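Local coordinates for protein flavohemoglobin (Malassezia yamatoensis, PDB 6O0A) that probably detoxifies nitric oxide as a dioxygenase, passing electrons from NAD(P)H through FAD to a globin-bound heme, at residues 210-224 with 236-250. Residues are numbered along the deposited sequence; the frame is centred on the assembly and turned at random. Where two conformers were deposited one is given.
Sequences IYARTSDGLLQPRQF and IAIKLDPHGEMTTIF. With FAD (flavin-adenine dinucleotide), chain B.
Phe-224 and Phe-250 meet offset edge-to-face: Phe-224 turns its edge to the face of Phe-250, planes at 89°. Ile-238 CG1 makes a CH-pi contact over the Phe-224 ring, 3.8 Å from its centroid. Ile-210 CG2 rests on Phe-250 in a second CH-pi contact, and Ala-212 CB, small enough for close approach, comes within 3.6 Å of Phe-250 CE1. Met-246 curls back at its last two torsions (chi2 -52°, chi3 -62°), folding its flexible thioether against the sheet: CG lies over the centre of the Arg-222 guanidinium, 3.5 Å from CZ, and CE reaches Ala-212.

Polar groups are joined through FAD and water. Arg-222 NE donates to FAD O2P (2.8 Å) and NH2 to O1A, one on each phosphate; NH1 donates to Pro-221 O, and the three bonds together limit the guanidinium's rotation. The backbone N of Glu-245, Met-246 and Thr-247, leading into helix 246-251, also bind phosphate oxygens. One water links Arg-222 NH2, Gln-220 OE1 and Glu-245 OE1; Gln-220 OE1 also bonds with Arg-64 N, and Glu-245 OE2 forms a salt bridge with Arg-64.

In this ferredoxin-reductase-type flavin barrel, arginine and N-H groups at the helix's N-terminal end probably offset the pyrophosphate's charge beside an apolar core.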
ATOM      1  N   ILE A 210      -9.237   7.795   1.188  1.00 11.15           N
ATOM      2  CA  ILE A 210     -10.400   8.530   1.662  0.74 10.24           C
ATOM      3  C   ILE A 210      -9.915   9.583   2.654  1.00 11.54           C
ATOM      4  O   ILE A 210      -8.955   9.351   3.406  1.00 10.77           O
ATOM      5  CB  ILE A 210     -11.453   7.585   2.281  0.74 13.60           C
ATOM      6  CG1 ILE A 210     -12.724   8.363   2.622  0.74  8.53           C
ATOM      7  CG2 ILE A 210     -10.902   6.854   3.490  0.74 11.80           C
ATOM      8  CD1 ILE A 210     -13.937   7.485   2.773  0.74 12.75           C
ATOM      9  N   TYR A 211     -10.580  10.742   2.637  1.00 11.78           N
ATOM     10  CA  TYR A 211     -10.139  11.944   3.335  1.00 11.19           C
ATOM     11  C   TYR A 211     -11.173  12.369   4.367  1.00 13.26           C
ATOM     12  O   TYR A 211     -12.365  12.445   4.060  1.00 15.57           O
ATOM     13  CB  TYR A 211      -9.915  13.096   2.340  1.00  9.78           C
ATOM     14  CG  TYR A 211      -8.767  12.865   1.387  1.00 11.24           C
ATOM     15  CD1 TYR A 211      -8.861  11.918   0.363  1.00 15.73           C
ATOM     16  CD2 TYR A 211      -7.587  13.576   1.517  1.00 10.68           C
ATOM     17  CE1 TYR A 211      -7.798  11.696  -0.505  1.00 13.95           C
ATOM     18  CE2 TYR A 211      -6.527  13.377   0.647  1.00 15.39           C
ATOM     19  CZ  TYR A 211      -6.640  12.424  -0.361  1.00 17.02           C
ATOM     20  OH  TYR A 211      -5.580  12.210  -1.213  1.00 17.13           O
ATOM     21  N   ALA A 212     -10.707  12.686   5.572  1.00 11.36           N
ATOM     22  CA  ALA A 212     -11.550  13.364   6.551  1.00 11.88           C
ATOM     23  C   ALA A 212     -10.667  14.267   7.398  1.00  9.74           C
ATOM     24  O   ALA A 212      -9.438  14.166   7.379  1.00 12.70           O
ATOM     25  CB  ALA A 212     -12.316  12.371   7.426  1.00 14.30           C
ATOM     26  N   ARG A 213     -11.299  15.150   8.156  1.00 12.29           N
ATOM     27  CA  ARG A 213     -10.521  16.061   8.983  1.00 14.90           C
ATOM     28  C   ARG A 213     -10.313  15.485  10.375  1.00 16.53           C
ATOM     29  O   ARG A 213     -11.187  14.801  10.925  1.00 13.49           O
ATOM     30  CB  ARG A 213     -11.183  17.438   9.059  1.00 14.38           C
ATOM     31  CG  ARG A 213     -11.112  18.131   7.712  1.00 15.67           C
ATOM     32  CD  ARG A 213     -11.350  19.614   7.724  1.00 18.52           C
ATOM     33  NE  ARG A 213     -11.315  20.043   6.332  1.00 15.37           N
ATOM     34  CZ  ARG A 213     -10.242  20.548   5.729  1.00 15.37           C
ATOM     35  NH1 ARG A 213      -9.119  20.743   6.402  1.00 15.74           N
ATOM     36  NH2 ARG A 213     -10.302  20.873   4.447  1.00 17.29           N
ATOM     37  N   THR A 214      -9.122  15.740  10.921  1.00 12.72           N
ATOM     38  CA  THR A 214      -8.831  15.451  12.312  1.00 15.41           C
ATOM     39  C   THR A 214      -9.717  16.316  13.204  1.00 17.81           C
ATOM     40  O   THR A 214     -10.340  17.283  12.757  1.00 16.71           O
ATOM     41  CB  THR A 214      -7.365  15.748  12.622  1.00 14.46           C
ATOM     42  OG1 THR A 214      -7.131  17.146  12.398  1.00 14.71           O
ATOM     43  CG2 THR A 214      -6.455  14.949  11.715  1.00 15.88           C
ATOM     44  N   SER A 215      -9.749  15.968  14.495  1.00 17.96           N
ATOM     45  CA  SER A 215     -10.534  16.756  15.441  1.00 16.33           C
ATOM     46  C   SER A 215     -10.147  18.228  15.418  1.00 18.24           C
ATOM     47  O   SER A 215     -11.001  19.094  15.634  1.00 20.39           O
ATOM     48  CB  SER A 215     -10.377  16.200  16.856  1.00 29.35           C
ATOM     49  OG  SER A 215      -9.036  16.317  17.301  1.00 33.14           O
ATOM     50  N   ASP A 216      -8.882  18.538  15.140  1.00 16.45           N
ATOM     51  CA  ASP A 216      -8.425  19.920  15.107  1.00 15.62           C
ATOM     52  C   ASP A 216      -8.380  20.499  13.693  1.00 17.77           C
ATOM     53  O   ASP A 216      -7.864  21.603  13.503  1.00 20.64           O
ATOM     54  CB  ASP A 216      -7.066  20.057  15.807  1.00 17.50           C
ATOM     55  CG  ASP A 216      -6.005  19.108  15.262  1.00 17.56           C
ATOM     56  OD1 ASP A 216      -6.346  18.086  14.646  1.00 18.90           O
ATOM     57  OD2 ASP A 216      -4.813  19.382  15.500  1.00 18.37           O
ATOM     58  N   GLY A 217      -8.930  19.799  12.704  1.00 15.75           N
ATOM     59  CA  GLY A 217      -9.248  20.422  11.431  1.00 17.40           C
ATOM     60  C   GLY A 217      -8.306  20.177  10.270  1.00 20.29           C
ATOM     61  O   GLY A 217      -8.455  20.847   9.237  1.00 20.11           O
ATOM     62  N   LEU A 218      -7.345  19.255  10.396  1.00 14.82           N
ATOM     63  CA  LEU A 218      -6.424  18.925   9.302  1.00 17.91           C
ATOM     64  C   LEU A 218      -6.993  17.809   8.436  1.00 15.22           C
ATOM     65  O   LEU A 218      -7.371  16.751   8.953  1.00 16.40           O
ATOM     66  CB  LEU A 218      -5.059  18.484   9.840  1.00 15.72           C
ATOM     67  CG  LEU A 218      -4.143  19.567  10.404  1.00 21.42           C
ATOM     68  CD1 LEU A 218      -2.894  18.932  10.964  1.00 27.22           C
ATOM     69  CD2 LEU A 218      -3.797  20.572   9.313  1.00 21.23           C
ATOM     70  N   LEU A 219      -7.024  18.025   7.116  1.00 12.62           N
ATOM     71  CA  LEU A 219      -7.471  16.981   6.201  1.00 13.73           C
ATOM     72  C   LEU A 219      -6.405  15.892   6.117  1.00 13.41           C
ATOM     73  O   LEU A 219      -5.217  16.185   5.939  1.00 12.79           O
ATOM     74  CB  LEU A 219      -7.753  17.570   4.816  1.00 15.61           C
ATOM     75  CG  LEU A 219      -8.555  16.633   3.903  1.00 17.61           C
ATOM     76  CD1 LEU A 219      -9.981  16.499   4.401  1.00 12.92           C
ATOM     77  CD2 LEU A 219      -8.531  17.125   2.466  1.00 20.11           C
ATOM     78  N   GLN A 220      -6.821  14.636   6.266  1.00 14.37           N
ATOM     79  CA  GLN A 220      -5.871  13.526   6.304  1.00 11.89           C
ATOM     80  C   GLN A 220      -6.392  12.360   5.480  1.00 11.10           C
ATOM     81  O   GLN A 220      -7.564  11.987   5.625  1.00 12.64           O
ATOM     82  CB  GLN A 220      -5.617  13.062   7.735  1.00  9.98           C
ATOM     83  CG  GLN A 220      -4.887  14.072   8.582  1.00 10.34           C
ATOM     84  CD  GLN A 220      -3.407  14.028   8.319  1.00 12.54           C
ATOM     85  OE1 GLN A 220      -2.710  13.153   8.828  1.00 14.87           O
ATOM     86  NE2 GLN A 220      -2.916  14.956   7.513  1.00 14.13           N
ATOM     87  N   PRO A 221      -5.552  11.777   4.631  1.00 11.38           N
ATOM     88  CA  PRO A 221      -5.947  10.582   3.874  1.00 11.58           C
ATOM     89  C   PRO A 221      -5.513   9.275   4.529  1.00 12.07           C
ATOM     90  O   PRO A 221      -4.479   9.241   5.204  1.00 13.03           O
ATOM     91  CB  PRO A 221      -5.211  10.777   2.542  1.00 13.29           C
ATOM     92  CG  PRO A 221      -3.912  11.400   2.979  1.00 12.53           C
ATOM     93  CD  PRO A 221      -4.281  12.342   4.142  1.00 15.84           C
ATOM     94  N   ARG A 222      -6.295   8.209   4.341  1.00 11.35           N
ATOM     95  CA  ARG A 222      -5.854   6.840   4.600  1.00  9.91           C
ATOM     96  C   ARG A 222      -6.324   5.976   3.437  1.00 12.01           C
ATOM     97  O   ARG A 222      -7.330   6.287   2.796  1.00 11.36           O
ATOM     98  CB  ARG A 222      -6.421   6.287   5.913  1.00 12.12           C
ATOM     99  CG  ARG A 222      -6.075   7.092   7.181  1.00 11.22           C
ATOM    100  CD  ARG A 222      -4.579   7.054   7.463  1.00 13.99           C
ATOM    101  NE  ARG A 222      -4.223   7.588   8.788  1.00 13.49           N
ATOM    102  CZ  ARG A 222      -3.701   8.791   9.017  1.00 12.39           C
ATOM    103  NH1 ARG A 222      -3.466   9.637   8.017  1.00 12.13           N
ATOM    104  NH2 ARG A 222      -3.397   9.150  10.257  1.00 12.22           N
ATOM    105  N   GLN A 223      -5.609   4.877   3.185  1.00 11.55           N
ATOM    106  CA  GLN A 223      -5.942   3.957   2.096  1.00  8.88           C
ATOM    107  C   GLN A 223      -6.755   2.767   2.589  1.00 12.42           C
ATOM    108  O   GLN A 223      -6.484   2.221   3.663  1.00 11.79           O
ATOM    109  CB  GLN A 223      -4.685   3.440   1.395  1.00  9.01           C
ATOM    110  CG  GLN A 223      -3.899   4.535   0.672  1.00 11.94           C
ATOM    111  CD  GLN A 223      -3.091   5.391   1.625  1.00 14.32           C
ATOM    112  OE1 GLN A 223      -2.349   4.870   2.459  1.00 14.03           O
ATOM    113  NE2 GLN A 223      -3.205   6.721   1.486  1.00 12.50           N
ATOM    114  N   PHE A 224      -7.744   2.366   1.788  1.00 10.24           N
ATOM    115  CA  PHE A 224      -8.504   1.146   2.063  1.00  9.06           C
ATOM    116  C   PHE A 224      -8.774   0.395   0.770  1.00 14.38           C
ATOM    117  O   PHE A 224      -9.056   0.992  -0.266  1.00 12.41           O
ATOM    118  CB  PHE A 224      -9.815   1.455   2.795  1.00 11.62           C
ATOM    119  CG  PHE A 224      -9.599   2.154   4.102  1.00  9.67           C
ATOM    120  CD1 PHE A 224      -9.215   1.450   5.228  1.00  9.66           C
ATOM    121  CD2 PHE A 224      -9.727   3.533   4.190  1.00 12.09           C
ATOM    122  CE1 PHE A 224      -8.981   2.102   6.428  1.00 10.36           C
ATOM    123  CE2 PHE A 224      -9.499   4.191   5.382  1.00 12.50           C
ATOM    124  CZ  PHE A 224      -9.127   3.475   6.507  1.00 11.97           C
ATOM    125  N   ILE A 236     -15.626  -0.115   1.314  1.00 12.68           N
ATOM    126  CA  ILE A 236     -14.428  -0.410   2.089  1.00 10.20           C
ATOM    127  C   ILE A 236     -14.850  -0.921   3.464  1.00 10.72           C
ATOM    128  O   ILE A 236     -15.939  -0.611   3.957  1.00 14.84           O
ATOM    129  CB  ILE A 236     -13.503   0.827   2.242  1.00 11.53           C
ATOM    130  CG1 ILE A 236     -14.259   1.957   2.966  1.00 12.60           C
ATOM    131  CG2 ILE A 236     -13.000   1.285   0.872  1.00 11.15           C
ATOM    132  CD1 ILE A 236     -13.395   3.209   3.215  1.00 14.17           C
ATOM    133  N   ALA A 237     -13.976  -1.710   4.088  1.00 10.99           N
ATOM    134  CA  ALA A 237     -14.184  -2.195   5.450  1.00 10.35           C
ATOM    135  C   ALA A 237     -13.022  -1.728   6.306  1.00 11.71           C
ATOM    136  O   ALA A 237     -11.867  -2.084   6.040  1.00 12.42           O
ATOM    137  CB  ALA A 237     -14.295  -3.729   5.486  1.00  9.14           C
ATOM    138  N   ILE A 238     -13.326  -0.924   7.324  1.00 11.43           N
ATOM    139  CA  ILE A 238     -12.318  -0.248   8.126  1.00 12.78           C
ATOM    140  C   ILE A 238     -12.257  -0.910   9.497  1.00 11.12           C
ATOM    141  O   ILE A 238     -13.257  -0.952  10.221  1.00 13.16           O
ATOM    142  CB  ILE A 238     -12.634   1.250   8.251  1.00 11.29           C
ATOM    143  CG1 ILE A 238     -12.719   1.902   6.865  1.00 12.92           C
ATOM    144  CG2 ILE A 238     -11.585   1.953   9.147  1.00 12.70           C
ATOM    145  CD1 ILE A 238     -13.036   3.428   6.903  1.00 12.50           C
ATOM    146  N   LYS A 239     -11.075  -1.389   9.866  1.00 12.28           N
ATOM    147  CA  LYS A 239     -10.829  -1.896  11.206  1.00  8.90           C
ATOM    148  C   LYS A 239     -10.334  -0.763  12.091  1.00 14.33           C
ATOM    149  O   LYS A 239      -9.441  -0.005  11.694  1.00 14.56           O
ATOM    150  CB  LYS A 239      -9.795  -3.014  11.173  1.00 13.88           C
ATOM    151  CG  LYS A 239      -9.509  -3.615  12.531  1.00 12.30           C
ATOM    152  CD  LYS A 239      -8.711  -4.888  12.386  1.00 18.94           C
ATOM    153  CE  LYS A 239      -8.564  -5.585  13.733  1.00 26.44           C
ATOM    154  NZ  LYS A 239      -8.123  -6.993  13.553  1.00 28.46           N
ATOM    155  N   LEU A 240     -10.893  -0.667  13.297  1.00 13.81           N
ATOM    156  CA  LEU A 240     -10.477   0.384  14.222  1.00 13.46           C
ATOM    157  C   LEU A 240      -9.051   0.140  14.689  1.00 12.87           C
ATOM    158  O   LEU A 240      -8.712  -0.953  15.155  1.00 13.32           O
ATOM    159  CB  LEU A 240     -11.430   0.443  15.424  1.00 11.79           C
ATOM    160  CG  LEU A 240     -11.101   1.533  16.443  1.00 16.10           C
ATOM    161  CD1 LEU A 240     -11.239   2.891  15.761  1.00 15.95           C
ATOM    162  CD2 LEU A 240     -11.993   1.435  17.685  1.00 21.11           C
ATOM    163  N   ASP A 241      -8.198   1.162  14.545  1.00 13.64           N
ATOM    164  CA  ASP A 241      -6.899   1.155  15.190  1.00 16.20           C
ATOM    165  C   ASP A 241      -7.027   2.023  16.431  1.00 20.50           C
ATOM    166  O   ASP A 241      -7.150   3.250  16.303  1.00 15.52           O
ATOM    167  CB  ASP A 241      -5.813   1.691  14.256  1.00 16.35           C
ATOM    168  CG  ASP A 241      -4.414   1.666  14.885  1.00 15.33           C
ATOM    169  OD1 ASP A 241      -4.294   1.445  16.113  1.00 16.06           O
ATOM    170  OD2 ASP A 241      -3.426   1.885  14.142  1.00 17.96           O
ATOM    171  N   PRO A 242      -7.033   1.442  17.631  1.00 17.56           N
ATOM    172  CA  PRO A 242      -7.236   2.245  18.851  1.00 17.22           C
ATOM    173  C   PRO A 242      -6.145   3.262  19.088  1.00 15.43           C
ATOM    174  O   PRO A 242      -6.356   4.200  19.863  1.00 20.85           O
ATOM    175  CB  PRO A 242      -7.255   1.195  19.973  1.00 27.37           C
ATOM    176  CG  PRO A 242      -7.439  -0.112  19.300  1.00 28.92           C
ATOM    177  CD  PRO A 242      -6.904   0.005  17.911  1.00 22.24           C
ATOM    178  N   HIS A 243      -4.990   3.100  18.450  1.00 14.88           N
ATOM    179  CA  HIS A 243      -3.884   4.037  18.592  1.00 17.62           C
ATOM    180  C   HIS A 243      -3.676   4.885  17.348  1.00 17.93           C
ATOM    181  O   HIS A 243      -2.674   5.605  17.257  1.00 18.68           O
ATOM    182  CB  HIS A 243      -2.610   3.278  18.945  1.00 18.61           C
ATOM    183  CG  HIS A 243      -2.703   2.548  20.247  1.00 14.91           C
ATOM    184  ND1 HIS A 243      -2.746   3.202  21.460  1.00 22.94           N
ATOM    185  CD2 HIS A 243      -2.806   1.226  20.522  1.00 26.30           C
ATOM    186  CE1 HIS A 243      -2.853   2.310  22.429  1.00 26.81           C
ATOM    187  NE2 HIS A 243      -2.885   1.106  21.890  1.00 25.78           N
ATOM    188  N   GLY A 244      -4.601   4.827  16.394  1.00 17.64           N
ATOM    189  CA  GLY A 244      -4.516   5.630  15.197  1.00 12.82           C
ATOM    190  C   GLY A 244      -5.377   6.875  15.308  1.00 14.59           C
ATOM    191  O   GLY A 244      -6.237   7.012  16.180  1.00 14.84           O
ATOM    192  N   GLU A 245      -5.136   7.804  14.392  1.00 12.16           N
ATOM    193  CA  GLU A 245      -5.902   9.040  14.467  1.00 12.24           C
ATOM    194  C   GLU A 245      -7.202   8.993  13.663  1.00 12.09           C
ATOM    195  O   GLU A 245      -8.231   9.516  14.120  1.00 15.49           O
ATOM    196  CB  GLU A 245      -5.039  10.215  13.994  1.00 15.21           C
ATOM    197  CG  GLU A 245      -5.780  11.532  14.090  1.00 17.60           C
ATOM    198  CD  GLU A 245      -4.871  12.732  14.069  1.00 16.01           C
ATOM    199  OE1 GLU A 245      -3.755  12.672  13.492  1.00 17.81           O
ATOM    200  OE2 GLU A 245      -5.286  13.747  14.651  1.00 19.11           O
ATOM    201  N   MET A 246      -7.201   8.374  12.480  1.00 11.82           N
ATOM    202  CA  MET A 246      -8.312   8.574  11.555  1.00 11.39           C
ATOM    203  C   MET A 246      -9.359   7.465  11.570  1.00 11.63           C
ATOM    204  O   MET A 246     -10.501   7.734  11.186  1.00 13.00           O
ATOM    205  CB  MET A 246      -7.802   8.756  10.117  1.00 11.31           C
ATOM    206  CG  MET A 246      -6.894   9.987   9.922  1.00 10.61           C
ATOM    207  SD  MET A 246      -7.644  11.512  10.541  1.00 13.76           S
ATOM    208  CE  MET A 246      -9.100  11.657   9.527  1.00 15.88           C
ATOM    209  N   THR A 247      -9.037   6.232  11.982  1.00 13.70           N
ATOM    210  CA  THR A 247     -10.084   5.209  11.872  1.00  9.79           C
ATOM    211  C   THR A 247     -11.255   5.487  12.810  1.00 10.89           C
ATOM    212  O   THR A 247     -12.406   5.240  12.438  1.00 12.98           O
ATOM    213  CB  THR A 247      -9.536   3.788  12.101  1.00 11.11           C
ATOM    214  OG1 THR A 247      -8.714   3.752  13.260  1.00 12.73           O
ATOM    215  CG2 THR A 247      -8.740   3.332  10.895  1.00 14.16           C
ATOM    216  N   THR A 248     -11.006   6.045  14.002  1.00 13.96           N
ATOM    217  CA  THR A 248     -12.133   6.436  14.838  0.61 16.32           C
ATOM    218  C   THR A 248     -12.992   7.486  14.139  1.00 14.48           C
ATOM    219  O   THR A 248     -14.227   7.436  14.231  1.00 15.50           O
ATOM    220  CB  THR A 248     -11.645   6.920  16.206  0.61 15.94           C
ATOM    221  OG1 THR A 248     -12.772   7.125  17.067  0.61 16.12           O
ATOM    222  CG2 THR A 248     -10.829   8.205  16.088  0.61 12.18           C
ATOM    223  N   ILE A 249     -12.366   8.416  13.408  1.00 14.35           N
ATOM    224  CA  ILE A 249     -13.111   9.458  12.713  1.00 12.62           C
ATOM    225  C   ILE A 249     -13.924   8.873  11.564  1.00 13.32           C
ATOM    226  O   ILE A 249     -15.111   9.187  11.411  1.00 15.59           O
ATOM    227  CB  ILE A 249     -12.143  10.571  12.262  1.00 12.71           C
ATOM    228  CG1 ILE A 249     -11.635  11.314  13.504  1.00 19.83           C
ATOM    229  CG2 ILE A 249     -12.851  11.538  11.319  1.00 14.14           C
ATOM    230  CD1 ILE A 249     -10.508  12.297  13.246  1.00 19.38           C
ATOM    231  N   PHE A 250     -13.320   7.989  10.762  1.00 12.55           N
ATOM    232  CA  PHE A 250     -14.060   7.364   9.671  1.00 12.41           C
ATOM    233  C   PHE A 250     -15.221   6.522  10.205  1.00 14.27           C
ATOM    234  O   PHE A 250     -16.322   6.556   9.653  1.00 13.67           O
ATOM    235  CB  PHE A 250     -13.131   6.486   8.824  1.00 14.42           C
ATOM    236  CG  PHE A 250     -12.086   7.247   8.060  1.00 14.56           C
ATOM    237  CD1 PHE A 250     -12.425   8.346   7.279  1.00 15.16           C
ATOM    238  CD2 PHE A 250     -10.757   6.828   8.085  1.00 14.63           C
ATOM    239  CE1 PHE A 250     -11.447   9.034   6.552  1.00 14.58           C
ATOM    240  CE2 PHE A 250      -9.778   7.519   7.378  1.00 15.70           C
ATOM    241  CZ  PHE A 250     -10.120   8.615   6.612  1.00 14.30           C
TER
HETATM  242  PA  FAD B 401      -2.639   6.022  12.106  1.00 14.43           P
HETATM  243  O1A FAD B 401      -3.011   7.341  12.672  1.00 14.29           O
HETATM  244  O2A FAD B 401      -2.103   6.045  10.701  1.00 10.98           O
HETATM  245  O5B FAD B 401      -1.573   5.309  13.058  1.00 11.82           O
HETATM  246  C5B FAD B 401      -0.906   4.110  12.622  1.00 14.41           C
HETATM  247  C4B FAD B 401       0.067   3.754  13.716  1.00 16.43           C
HETATM  248  O4B FAD B 401       0.984   4.856  13.906  1.00 15.59           O
HETATM  249  C3B FAD B 401      -0.554   3.538  15.085  1.00 17.29           C
HETATM  250  O3B FAD B 401      -1.040   2.208  15.254  1.00 17.98           O
HETATM  251  C2B FAD B 401       0.628   3.816  16.018  1.00 21.89           C
HETATM  252  O2B FAD B 401       1.470   2.676  16.156  1.00 23.05           O
HETATM  253  C1B FAD B 401       1.378   4.925  15.267  1.00 17.55           C
HETATM  254  N9A FAD B 401       1.093   6.267  15.766  1.00 17.74           N
HETATM  255  C8A FAD B 401      -0.071   6.968  15.607  1.00 18.82           C
HETATM  256  N7A FAD B 401      -0.084   8.128  16.218  1.00 18.50           N
HETATM  257  C5A FAD B 401       1.158   8.190  16.828  1.00 14.72           C
HETATM  258  C6A FAD B 401       1.741   9.136  17.690  1.00 13.68           C
HETATM  259  N6A FAD B 401       1.130  10.263  18.077  1.00 16.59           N
HETATM  260  N1A FAD B 401       2.980   8.876  18.165  1.00 19.17           N
HETATM  261  C2A FAD B 401       3.590   7.747  17.787  1.00 17.02           C
HETATM  262  N3A FAD B 401       3.136   6.775  16.987  1.00 17.32           N
HETATM  263  C4A FAD B 401       1.905   7.056  16.546  1.00 17.98           C
HETATM  264  N1  FAD B 401      -7.046  -0.811   6.766  1.00 10.11           N
HETATM  265  C2  FAD B 401      -8.269  -1.399   6.932  1.00 10.69           C
HETATM  266  O2  FAD B 401      -8.844  -1.410   8.030  1.00 11.77           O
HETATM  267  N3  FAD B 401      -8.890  -2.002   5.841  1.00  9.46           N
HETATM  268  C4  FAD B 401      -8.384  -2.064   4.556  1.00 11.41           C
HETATM  269  O4  FAD B 401      -9.028  -2.602   3.654  1.00 12.62           O
HETATM  270  C4X FAD B 401      -7.094  -1.438   4.392  1.00 10.99           C
HETATM  271  N5  FAD B 401      -6.546  -1.453   3.206  1.00 12.76           N
HETATM  272  C5X FAD B 401      -5.303  -0.847   3.053  1.00 13.99           C
HETATM  273  C6  FAD B 401      -4.694  -0.867   1.797  1.00 12.45           C
HETATM  274  C7  FAD B 401      -3.457  -0.264   1.587  1.00 11.00           C
HETATM  275  C7M FAD B 401      -2.808  -0.338   0.227  1.00 16.08           C
HETATM  276  C8  FAD B 401      -2.819   0.393   2.653  1.00 16.15           C
HETATM  277  C8M FAD B 401      -1.499   1.089   2.459  1.00 16.50           C
HETATM  278  C9  FAD B 401      -3.417   0.404   3.909  1.00 12.80           C
HETATM  279  C9A FAD B 401      -4.643  -0.220   4.122  1.00 10.69           C
HETATM  280  N10 FAD B 401      -5.268  -0.229   5.389  1.00 10.96           N
HETATM  281  C10 FAD B 401      -6.496  -0.834   5.557  1.00 12.42           C
HETATM  282  C1' FAD B 401      -4.668   0.483   6.529  1.00 11.55           C
HETATM  283  C2' FAD B 401      -5.130   1.934   6.616  1.00 11.17           C
HETATM  284  O2' FAD B 401      -4.688   2.645   5.459  1.00 11.75           O
HETATM  285  C3' FAD B 401      -4.618   2.631   7.880  1.00 12.51           C
HETATM  286  O3' FAD B 401      -3.201   2.480   7.958  1.00 15.04           O
HETATM  287  C4' FAD B 401      -5.242   2.093   9.167  1.00 12.71           C
HETATM  288  O4' FAD B 401      -6.664   2.100   9.022  1.00 12.83           O
HETATM  289  C5' FAD B 401      -4.824   2.877  10.394  1.00 12.10           C
HETATM  290  O5' FAD B 401      -5.237   4.252  10.228  1.00 13.67           O
HETATM  291  P   FAD B 401      -5.309   5.165  11.535  1.00 13.26           P
HETATM  292  O1P FAD B 401      -6.336   4.756  12.532  1.00 12.40           O
HETATM  293  O2P FAD B 401      -5.510   6.576  11.056  1.00 12.17           O
HETATM  294  O3P FAD B 401      -3.872   5.025  12.210  1.00 13.59           O
HETATM  295  O   HOH W   1      -7.933  13.882  15.500  1.00 20.14           O
HETATM  296  O   HOH W   2      -2.630  11.719  11.101  1.00 13.22           O